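PDB 6ZNW: citrate lyase, subunit 1 from Methanothrix soehngenii, which probably catalyses the reversible conversion of oxaloacetate, acetyl-CoA, ADP and phosphate into citrate, ATP and CoA, as an ATP-citrate synthase/lyase subunit. Local coordinates for residues G128-F133 / S150-S155; A196-N201 / L213-K218; W274-G279 / G303-D308. All coordinates share one frame; numbering follows the deposited sequence.

Interaction 1: residues G128-F133 / S150-S155; sequences GDNIFF and SIHVDS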
# COMPACT_ATOMS: atom_id res chain seq x y z
N GLY A 128 46.57 26.55 44.59
CA GLY A 128 45.57 27.59 44.73
C GLY A 128 46.04 28.94 44.24
O GLY A 128 46.80 29.03 43.28
N ASP A 129 45.58 30.01 44.90
CA ASP A 129 45.93 31.38 44.54
C ASP A 129 46.76 32.03 45.65
O ASP A 129 46.57 31.73 46.82
CB ASP A 129 44.66 32.21 44.28
CG ASP A 129 43.65 31.51 43.38
OD1 ASP A 129 44.06 31.02 42.30
OD2 ASP A 129 42.46 31.45 43.75
N ASN A 130 47.70 32.90 45.29
CA ASN A 130 48.54 33.59 46.25
C ASN A 130 48.32 35.09 46.17
O ASN A 130 48.38 35.68 45.09
CB ASN A 130 50.02 33.26 46.02
CG ASN A 130 50.34 31.80 46.17
OD1 ASN A 130 50.12 31.19 47.22
ND2 ASN A 130 50.88 31.20 45.11
N ILE A 131 48.03 35.71 47.32
CA ILE A 131 47.83 37.15 47.45
C ILE A 131 49.11 37.73 48.04
O ILE A 131 49.59 37.24 49.04
CB ILE A 131 46.59 37.47 48.33
CG1 ILE A 131 45.33 36.77 47.79
CG2 ILE A 131 46.38 38.98 48.44
CD1 ILE A 131 44.09 36.89 48.67
N PHE A 132 49.67 38.75 47.39
CA PHE A 132 50.90 39.40 47.83
C PHE A 132 50.58 40.82 48.28
O PHE A 132 49.86 41.52 47.58
CB PHE A 132 51.95 39.41 46.71
CG PHE A 132 52.27 38.03 46.18
CD1 PHE A 132 53.20 37.23 46.82
CD2 PHE A 132 51.64 37.54 45.05
CE1 PHE A 132 53.48 35.95 46.34
CE2 PHE A 132 51.92 36.26 44.58
CZ PHE A 132 52.83 35.48 45.23
N PHE A 133 51.08 41.22 49.45
CA PHE A 133 50.83 42.57 49.97
C PHE A 133 52.09 43.17 50.57
O PHE A 133 52.86 42.48 51.22
CB PHE A 133 49.67 42.57 51.00
CG PHE A 133 49.40 43.91 51.66
CD1 PHE A 133 48.61 44.86 51.04
CD2 PHE A 133 49.92 44.21 52.90
CE1 PHE A 133 48.40 46.10 51.62
CE2 PHE A 133 49.71 45.46 53.48
CZ PHE A 133 48.94 46.39 52.85
N SER A 150 52.90 36.88 51.83
CA SER A 150 52.22 36.01 50.88
C SER A 150 51.12 35.23 51.60
O SER A 150 51.41 34.56 52.59
CB SER A 150 53.19 35.02 50.25
OG SER A 150 54.32 35.66 49.68
N ILE A 151 49.87 35.32 51.12
CA ILE A 151 48.75 34.59 51.71
C ILE A 151 48.18 33.61 50.69
O ILE A 151 47.73 34.00 49.61
CB ILE A 151 47.68 35.49 52.37
CG1 ILE A 151 46.88 36.32 51.35
CG2 ILE A 151 48.30 36.39 53.46
CD1 ILE A 151 45.64 36.91 51.95
N HIS A 152 48.24 32.32 51.02
CA HIS A 152 47.77 31.27 50.12
C HIS A 152 46.30 30.92 50.34
O HIS A 152 45.89 30.63 51.46
CB HIS A 152 48.65 30.02 50.21
CG HIS A 152 48.23 28.94 49.27
ND1 HIS A 152 48.52 28.99 47.92
CD2 HIS A 152 47.52 27.81 49.52
CE1 HIS A 152 48.00 27.90 47.40
NE2 HIS A 152 47.38 27.15 48.32
N VAL A 153 45.53 30.91 49.26
CA VAL A 153 44.11 30.57 49.25
C VAL A 153 43.97 29.23 48.53
O VAL A 153 44.23 29.15 47.33
CB VAL A 153 43.27 31.67 48.57
CG1 VAL A 153 41.79 31.40 48.75
CG2 VAL A 153 43.63 33.06 49.08
N ASP A 154 43.59 28.18 49.26
CA ASP A 154 43.42 26.84 48.72
C ASP A 154 42.30 26.79 47.67
O ASP A 154 41.29 27.48 47.82
CB ASP A 154 43.17 25.84 49.86
CG ASP A 154 43.11 24.40 49.43
OD1 ASP A 154 44.18 23.79 49.25
OD2 ASP A 154 41.98 23.88 49.27
N SER A 155 42.50 25.99 46.61
CA SER A 155 41.57 25.82 45.49
C SER A 155 40.18 25.33 45.90
O SER A 155 39.18 25.79 45.35
CB SER A 155 42.15 24.87 44.45
OG SER A 155 43.12 25.51 43.63
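His152 and Asn130 face each other across a non-hydrogen-bonded pair of two antiparallel strands, at the edge of the six-stranded sheet in the ATP-grasp region. Their side chains make a bond of their own: ND1 of His152 donates to OD1 of Asn130 over 2.8 Å. The oxygen lies in the imidazole plane, while the nitrogen sits 39° out of the amide plane, off the lone pairs. With CG of His152 anti to its own N (chi1 -178°), the ring reaches along the strands until CE1 lies 3.4 Å from Gly128 N. With an alanine here, Asn130 OD1 would probably lose this donor and Gly128 its cover. Backbone bonds join Asp129 with Val153 and Ile131 with Ile151, two to each pair. On the opposite face Ile131 packs on Ile151 and Val153, and between the isoleucines the fit is tight: Ile131 CB is 3.2 Å from Ile151 CG1. Further out, Asn130 ND2 is held by Asp125, which fixes the amide from its other end. Trp187 of helix 176-192 covers Ile131 and Val153. Asp129, beside them, takes a bond at OD1 from Ser124 OG and at OD2 from Trp187 NE1.

Interaction 2: residues A196-N201 / L213-K218; sequences AYVEIN and LDMVAK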
# COMPACT_ATOMS: atom_id res chain seq x y z
N ALA A 196 44.01 35.62 35.44
CA ALA A 196 45.20 34.81 35.62
C ALA A 196 46.29 35.58 36.42
O ALA A 196 47.19 34.96 36.99
CB ALA A 196 45.74 34.42 34.26
N TYR A 197 46.17 36.93 36.47
CA TYR A 197 47.06 37.83 37.17
C TYR A 197 46.41 39.21 37.36
O TYR A 197 45.77 39.73 36.45
CB TYR A 197 48.38 37.99 36.39
CG TYR A 197 49.39 38.87 37.09
CD1 TYR A 197 50.11 38.40 38.18
CD2 TYR A 197 49.62 40.17 36.67
CE1 TYR A 197 51.02 39.21 38.84
CE2 TYR A 197 50.55 40.98 37.31
CZ TYR A 197 51.25 40.50 38.40
OH TYR A 197 52.17 41.29 39.04
N VAL A 198 46.59 39.79 38.54
CA VAL A 198 46.13 41.14 38.87
C VAL A 198 47.18 41.81 39.76
O VAL A 198 47.73 41.18 40.65
CB VAL A 198 44.69 41.23 39.43
CG1 VAL A 198 44.59 40.62 40.83
CG2 VAL A 198 44.19 42.67 39.45
N GLU A 199 47.50 43.07 39.47
CA GLU A 199 48.49 43.81 40.24
C GLU A 199 48.06 45.25 40.37
O GLU A 199 47.87 45.93 39.36
CB GLU A 199 49.86 43.74 39.55
CG GLU A 199 50.96 44.51 40.27
CD GLU A 199 52.11 44.90 39.38
OE1 GLU A 199 52.84 43.99 38.92
OE2 GLU A 199 52.28 46.11 39.12
N ILE A 200 47.88 45.72 41.60
CA ILE A 200 47.55 47.11 41.87
C ILE A 200 48.76 47.66 42.61
O ILE A 200 48.93 47.42 43.81
CB ILE A 200 46.23 47.29 42.64
CG1 ILE A 200 45.08 46.51 41.94
CG2 ILE A 200 45.90 48.78 42.77
CD1 ILE A 200 43.88 46.26 42.77
N ASN A 201 49.66 48.30 41.86
CA ASN A 201 50.92 48.84 42.37
C ASN A 201 51.10 50.26 41.89
O ASN A 201 51.64 50.49 40.80
CB ASN A 201 52.10 47.99 41.89
CG ASN A 201 52.44 46.78 42.73
OD1 ASN A 201 51.56 46.06 43.23
ND2 ASN A 201 53.73 46.50 42.87
N LEU A 213 45.73 53.10 41.82
CA LEU A 213 46.48 54.10 41.04
C LEU A 213 47.08 53.54 39.74
O LEU A 213 47.06 54.22 38.71
CB LEU A 213 47.56 54.80 41.87
CG LEU A 213 47.09 55.60 43.08
CD1 LEU A 213 48.26 56.23 43.79
CD2 LEU A 213 46.11 56.69 42.68
N ASP A 214 47.62 52.32 39.78
CA ASP A 214 48.12 51.63 38.59
C ASP A 214 47.61 50.21 38.61
O ASP A 214 47.55 49.60 39.68
CB ASP A 214 49.65 51.64 38.47
CG ASP A 214 50.14 50.94 37.20
OD1 ASP A 214 50.02 51.54 36.11
OD2 ASP A 214 50.60 49.78 37.30
N MET A 215 47.27 49.68 37.44
CA MET A 215 46.74 48.34 37.34
C MET A 215 47.29 47.55 36.15
O MET A 215 47.31 48.03 35.02
CB MET A 215 45.21 48.40 37.30
CG MET A 215 44.56 47.10 37.71
SD MET A 215 42.80 47.35 38.04
CE MET A 215 42.31 45.71 38.38
N VAL A 216 47.76 46.33 36.43
CA VAL A 216 48.28 45.40 35.43
C VAL A 216 47.45 44.15 35.59
O VAL A 216 47.29 43.66 36.71
CB VAL A 216 49.79 45.13 35.63
CG1 VAL A 216 50.24 43.88 34.88
CG2 VAL A 216 50.62 46.33 35.20
N ALA A 217 46.86 43.65 34.49
CA ALA A 217 46.01 42.46 34.58
C ALA A 217 46.11 41.57 33.38
O ALA A 217 46.30 42.03 32.26
CB ALA A 217 44.57 42.86 34.80
N LYS A 218 45.95 40.27 33.62
CA LYS A 218 45.94 39.23 32.60
C LYS A 218 44.69 38.38 32.81
O LYS A 218 44.38 38.01 33.93
CB LYS A 218 47.17 38.32 32.72
CG LYS A 218 48.45 38.90 32.13
CD LYS A 218 49.60 37.92 32.34
CE LYS A 218 50.83 38.27 31.56
NZ LYS A 218 51.86 37.21 31.68
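Lys218 O takes two backbone donors, Ala196 N at 2.9 Å and Tyr197 N at 3.3 Å, both from the same face of its carbonyl plane. Lys218 N returns a bond to Tyr197 O, and the next hydrogen-bonded pair follows with Glu199 N on Val216 O at 2.8 Å and Val216 N on Glu199 O. These strands are the arms of a beta hairpin within the antiparallel sheet of the ATP-grasp region, and Ala196 and Tyr197, both set against Lys218, form a classic beta bulge in it; strand 118-125 borders 196-201 on its other side. On the face of Tyr197, Glu199 and Val216, CG1 of Val216 meets the phenol at its edge, 3.8 Å from CE2. The tyrosine's OH donates to OE1 of Glu199 at 2.8 Å, on the anti lone pair, which ties the phenol to the carboxylate two residues further along the same strand. Glu199 OE2 also lies 4.4 Å from Asp214 OD2, and Glu8 adds a third carboxylate beside Asp214. The other face is apolar. Met215, extended through chi1 to chi3, lays CE 3.7 Å from CG2 of Val198, and helix 8-18 packs over Met215 and Ala217.

Interaction 3: residues W274-G279 / G303-D308; sequences WTMVAG and GEYSGD. With MG (magnesium ion), chain D.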
# COMPACT_ATOMS: atom_id res chain seq x y z
N TRP A 274 59.35 29.16 6.18
CA TRP A 274 57.97 29.06 6.62
C TRP A 274 57.70 27.67 7.13
O TRP A 274 58.30 26.70 6.65
CB TRP A 274 56.99 29.48 5.53
CG TRP A 274 57.04 30.95 5.22
CD1 TRP A 274 57.98 31.59 4.48
CD2 TRP A 274 56.14 31.96 5.70
NE1 TRP A 274 57.71 32.94 4.44
CE2 TRP A 274 56.58 33.19 5.18
CE3 TRP A 274 55.00 31.94 6.51
CZ2 TRP A 274 55.92 34.39 5.45
CZ3 TRP A 274 54.35 33.13 6.77
CH2 TRP A 274 54.82 34.34 6.26
N THR A 275 56.85 27.56 8.15
CA THR A 275 56.54 26.27 8.74
C THR A 275 55.06 26.02 8.86
O THR A 275 54.29 26.92 9.20
CB THR A 275 57.20 26.13 10.12
OG1 THR A 275 56.76 27.18 10.98
CG2 THR A 275 58.73 26.08 10.05
N MET A 276 54.67 24.77 8.64
CA MET A 276 53.31 24.31 8.85
C MET A 276 53.45 22.97 9.54
O MET A 276 53.40 21.92 8.90
CB MET A 276 52.50 24.19 7.57
CG MET A 276 51.03 23.96 7.85
SD MET A 276 49.94 23.96 6.42
CE MET A 276 50.72 25.23 5.40
N VAL A 277 53.70 23.03 10.84
CA VAL A 277 53.94 21.85 11.65
C VAL A 277 52.72 21.49 12.45
O VAL A 277 52.06 22.37 13.00
CB VAL A 277 55.18 22.08 12.55
CG1 VAL A 277 55.47 20.84 13.40
CG2 VAL A 277 56.39 22.46 11.72
N ALA A 278 52.43 20.19 12.52
CA ALA A 278 51.33 19.68 13.30
C ALA A 278 51.75 19.49 14.77
O ALA A 278 52.78 18.87 15.05
CB ALA A 278 50.88 18.36 12.72
N GLY A 279 50.95 20.01 15.69
CA GLY A 279 51.15 19.86 17.13
C GLY A 279 51.86 21.00 17.83
O GLY A 279 52.75 21.63 17.26
N GLY A 303 53.72 28.57 13.98
CA GLY A 303 52.36 28.09 13.83
C GLY A 303 52.17 26.65 14.22
O GLY A 303 53.15 25.94 14.46
N GLU A 304 50.91 26.22 14.30
CA GLU A 304 50.53 24.83 14.59
C GLU A 304 49.09 24.55 14.28
O GLU A 304 48.23 25.42 14.40
CB GLU A 304 50.89 24.35 16.02
CG GLU A 304 49.92 24.78 17.11
CD GLU A 304 48.98 23.74 17.68
OE1 GLU A 304 48.38 24.03 18.74
OE2 GLU A 304 48.79 22.67 17.06
N TYR A 305 48.84 23.31 13.87
CA TYR A 305 47.53 22.74 13.64
C TYR A 305 47.55 21.35 14.27
O TYR A 305 48.57 20.66 14.22
CB TYR A 305 47.13 22.73 12.15
CG TYR A 305 47.83 21.68 11.32
CD1 TYR A 305 49.12 21.89 10.84
CD2 TYR A 305 47.23 20.45 11.05
CE1 TYR A 305 49.78 20.93 10.10
CE2 TYR A 305 47.89 19.47 10.32
CZ TYR A 305 49.16 19.72 9.83
OH TYR A 305 49.82 18.77 9.10
N SER A 306 46.46 20.97 14.93
CA SER A 306 46.33 19.66 15.57
C SER A 306 44.84 19.41 15.97
O SER A 306 43.98 20.22 15.62
CB SER A 306 47.32 19.51 16.73
OG SER A 306 47.22 20.49 17.75
N GLY A 307 44.55 18.29 16.63
CA GLY A 307 43.19 17.99 17.06
C GLY A 307 42.27 17.60 15.92
O GLY A 307 41.06 17.86 15.97
N ASP A 308 42.85 16.96 14.89
CA ASP A 308 42.17 16.48 13.69
C ASP A 308 41.29 17.55 12.99
O ASP A 308 40.06 17.42 12.93
CB ASP A 308 41.36 15.20 13.99
CG ASP A 308 40.88 14.43 12.77
OD1 ASP A 308 41.54 14.52 11.70
OD2 ASP A 308 39.85 13.72 12.88
MG MG D . 47.31 19.92 19.77
O HOH W 1 47.50 21.78 20.57
O HOH W 2 47.28 19.38 21.77
O HOH W 3 45.15 20.06 19.75
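Tyr305 and Ala278 meet where strand 273-275, at the margin of the four-stranded parallel sheet of the citrate-binding region, runs on into a loop alongside strand 301-306. This helix-flanked parallel sheet is consistent with the succinyl-CoA synthetase type of fold. The loop leads directly into helix 280-292, with Gly279 at its N-cap position.

The backbone bonds are few. Gly279 N donates to Tyr305 O over 2.9 Å, coming in 38° above the carbonyl plane, and Tyr305 N reaches Val277 O in a weak bond. Val277 O also receives the CA-H of Glu304, and Ala278 CA lies close to Tyr305 O. At the backbone angles of Gly279 any side chain would collide with the carbonyl oxygen of Ala278, so glycine fits.

Other contacts gather round the phenol ring. With CG of Tyr305 between its backbone N and carbonyl carbon (chi1 74°), the ring is turned back against 276-278, its CE1 near Ala278 N. The methyl of Ala278 sits over one face in a CH-pi contact, CB 3.6 Å from CZ and displaced from the ring centre. Met276 O lies at the ring edge. Met276 also brings CG 4.0 Å from Tyr305 CE1 and sets SD obliquely to the ring, a Met-aromatic contact, while Arg377 packs on both Ala278 and Tyr305.

Polar contacts gather at a magnesium ion, which Ser306 alone of the two segments binds. Its OG donates to the syn lone pair of Glu304 OE2 at 2.8 Å, so the carboxylate positions the metal's ligand as a second-shell group. Ser261 bonds Glu304 OE1, and a bound citrate lies beside Ser306, its OHB taking a bond from Gly307 N. Three waters and two further atoms complete the six ligands; one water, 2.0 Å from the magnesium, donates to Glu304 OE1 over 3.0 Å.

Interactions 1 and 2 belong to one antiparallel sheet of the ATP-grasp region. Strand 118-125 lies between strands 128-134 and 195-206, so the two contacts do not touch: their centres are 15 Å apart and their nearest atoms about 6 Å. Helix 176-192 packs against both, through Trp187 in interaction 1 and through Tyr190, Phe182 and Leu186 in interaction 2. Interaction 3 lies in the citrate-binding region, its centre 37 Å from that of interaction 1 and 34 Å from that of interaction 2, across the chain's centre from the latter. Of the three, it is the one with magnesium and citrate at its end.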